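Local coordinates for protein adenosine 5'-monophosphoramidase HNT1 (PDB 6IQ1) that probably hydrolyses adenosine 5'-monophosphoramidates to AMP and an amine or ammonia, working as a homodimeric histidine triad (HINT) enzyme, at residues D[51-56]-D[105-110]. Sequence-based numbering, arbitrary orientation.
Sequences AKLHNI and VHFHLI
The histidine triad motif of the HIT fold runs into strand 107-112, and its V105 and F107 meet the loop and 3-10 turn that precede helix 58-74. The side chain of V105 is directed toward the 51-56 loop. CG1 lies anti to the backbone N (chi1 169°), which leaves CG2 beside that N and facing the loop. This methyl makes van der Waals contact with the backbone at K52 O (3.2 Å) and L53 N, and with I56 CG1 at 3.7 Å. Within the turn, N55 N donates to K52 O, and K52 N donates to a lone pair of N55 OD1, in the carbonyl plane, at 2.8 Å. L53 turns its end to the motif, CG swung anti to its backbone N (chi1 -167°), and CD1 reaches F107 CZ at 3.6 Å, the two side chains crossing at about a right angle. L61 of helix 58-74 touches both L53 and I56, while V68 and L65 of the second subunit pack on L53 and F107. H106, probably the residue that forms the AMP-histidine intermediate, starts out away from the loop, and its ND1 is hydrogen-bonded to H104 O. With no hydrogen bond across the two segments, the buried contact rests on van der Waals packing of V105 and F107, the positions between the histidines.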
loop_
_atom_site.group_PDB
_atom_site.type_symbol
_atom_site.label_atom_id
_atom_site.label_comp_id
_atom_site.label_asym_id
_atom_site.label_seq_id
_atom_site.Cartn_x
_atom_site.Cartn_y
_atom_site.Cartn_z
ATOM N N ALA D 51 10.756 -7.606 8.438
ATOM C CA ALA D 51 9.843 -6.879 9.308
ATOM C C ALA D 51 9.236 -5.678 8.593
ATOM O O ALA D 51 8.027 -5.447 8.687
ATOM C CB ALA D 51 10.556 -6.453 10.592
ATOM N N LYS D 52 10.044 -4.918 7.863
ATOM C CA LYS D 52 9.590 -3.721 7.175
ATOM C C LYS D 52 9.738 -3.871 5.659
ATOM O O LYS D 52 10.424 -4.771 5.161
ATOM C CB LYS D 52 10.353 -2.494 7.680
ATOM C CG LYS D 52 9.972 -2.124 9.081
ATOM C CD LYS D 52 10.812 -0.977 9.634
ATOM C CE LYS D 52 10.226 -0.495 10.954
ATOM N NZ LYS D 52 10.818 0.796 11.401
ATOM N N LEU D 53 9.068 -2.968 4.921
ATOM C CA LEU D 53 9.108 -3.005 3.462
ATOM C C LEU D 53 10.542 -3.049 2.932
ATOM O O LEU D 53 10.840 -3.781 1.986
ATOM C CB LEU D 53 8.366 -1.802 2.882
ATOM C CG LEU D 53 8.092 -1.933 1.384
ATOM C CD1 LEU D 53 6.858 -2.791 1.176
ATOM C CD2 LEU D 53 7.939 -0.590 0.703
ATOM N N HIS D 54 11.452 -2.295 3.541
ATOM C CA HIS D 54 12.815 -2.275 3.023
ATOM C C HIS D 54 13.623 -3.540 3.366
ATOM O O HIS D 54 14.769 -3.662 2.911
ATOM C CB HIS D 54 13.538 -1.029 3.532
ATOM C CG HIS D 54 13.634 -0.943 5.022
ATOM N ND1 HIS D 54 12.769 -0.182 5.778
ATOM C CD2 HIS D 54 14.496 -1.511 5.894
ATOM C CE1 HIS D 54 13.089 -0.296 7.054
ATOM N NE2 HIS D 54 14.138 -1.092 7.150
ATOM N N ASN D 55 13.066 -4.473 4.142
ATOM C CA ASN D 55 13.723 -5.740 4.431
ATOM C C ASN D 55 13.325 -6.845 3.460
ATOM O O ASN D 55 13.666 -8.003 3.704
ATOM C CB ASN D 55 13.416 -6.195 5.865
ATOM C CG ASN D 55 13.710 -5.113 6.901
ATOM O OD1 ASN D 55 12.808 -4.648 7.590
ATOM N ND2 ASN D 55 14.974 -4.708 7.007
ATOM N N ILE D 56 12.616 -6.532 2.387
ATOM C CA ILE D 56 12.049 -7.536 1.486
ATOM C C ILE D 56 12.789 -7.466 0.158
ATOM O O ILE D 56 12.942 -6.372 -0.398
ATOM C CB ILE D 56 10.535 -7.328 1.282
ATOM C CG1 ILE D 56 9.800 -7.412 2.621
ATOM C CG2 ILE D 56 9.960 -8.370 0.359
ATOM C CD1 ILE D 56 9.989 -8.738 3.330
ATOM N N VAL D 105 6.182 -8.217 7.050
ATOM C CA VAL D 105 5.516 -7.346 6.087
ATOM C C VAL D 105 4.207 -7.970 5.635
ATOM O O VAL D 105 4.175 -9.110 5.162
ATOM C CB VAL D 105 6.446 -7.070 4.889
ATOM C CG1 VAL D 105 5.695 -6.369 3.725
ATOM C CG2 VAL D 105 7.624 -6.246 5.342
ATOM N N HIS D 106 3.116 -7.226 5.782
ATOM C CA HIS D 106 1.821 -7.669 5.290
ATOM C C HIS D 106 1.077 -6.480 4.710
ATOM O O HIS D 106 1.067 -5.396 5.302
ATOM C CB HIS D 106 0.961 -8.347 6.376
ATOM C CG HIS D 106 0.824 -7.565 7.648
ATOM N ND1 HIS D 106 1.894 -7.275 8.468
ATOM C CD2 HIS D 106 -0.271 -7.053 8.263
ATOM C CE1 HIS D 106 1.467 -6.594 9.520
ATOM N NE2 HIS D 106 0.158 -6.447 9.420
ATOM N N PHE D 107 0.462 -6.695 3.559
ATOM C CA PHE D 107 -0.370 -5.705 2.910
ATOM C C PHE D 107 -1.832 -5.986 3.230
ATOM O O PHE D 107 -2.259 -7.144 3.244
ATOM C CB PHE D 107 -0.122 -5.745 1.394
ATOM C CG PHE D 107 1.174 -5.103 0.981
ATOM C CD1 PHE D 107 2.363 -5.801 1.063
ATOM C CD2 PHE D 107 1.202 -3.786 0.527
ATOM C CE1 PHE D 107 3.561 -5.202 0.694
ATOM C CE2 PHE D 107 2.387 -3.184 0.151
ATOM C CZ PHE D 107 3.568 -3.883 0.242
ATOM N N HIS D 108 -2.597 -4.934 3.492
ATOM C CA HIS D 108 -4.038 -5.058 3.694
ATOM C C HIS D 108 -4.769 -4.649 2.418
ATOM O O HIS D 108 -4.533 -3.559 1.877
ATOM C CB HIS D 108 -4.537 -4.178 4.850
ATOM C CG HIS D 108 -3.859 -4.419 6.162
ATOM N ND1 HIS D 108 -4.390 -5.239 7.136
ATOM C CD2 HIS D 108 -2.700 -3.932 6.668
ATOM C CE1 HIS D 108 -3.580 -5.254 8.181
ATOM N NE2 HIS D 108 -2.545 -4.473 7.920
ATOM N N LEU D 109 -5.664 -5.511 1.948
ATOM C CA LEU D 109 -6.635 -5.159 0.913
ATOM C C LEU D 109 -7.973 -4.992 1.621
ATOM O O LEU D 109 -8.569 -5.980 2.066
ATOM C CB LEU D 109 -6.716 -6.225 -0.179
ATOM C CG LEU D 109 -7.898 -6.005 -1.131
ATOM C CD1 LEU D 109 -7.817 -4.635 -1.804
ATOM C CD2 LEU D 109 -7.999 -7.085 -2.178
ATOM N N ILE D 110 -8.429 -3.748 1.763
ATOM C CA ILE D 110 -9.580 -3.472 2.617
ATOM C C ILE D 110 -10.715 -2.866 1.809
ATOM O O ILE D 110 -10.611 -1.710 1.376
ATOM C CB ILE D 110 -9.225 -2.525 3.766
ATOM C CG1 ILE D 110 -7.904 -2.913 4.419
ATOM C CG2 ILE D 110 -10.356 -2.506 4.770
ATOM C CD1 ILE D 110 -7.371 -1.818 5.348
#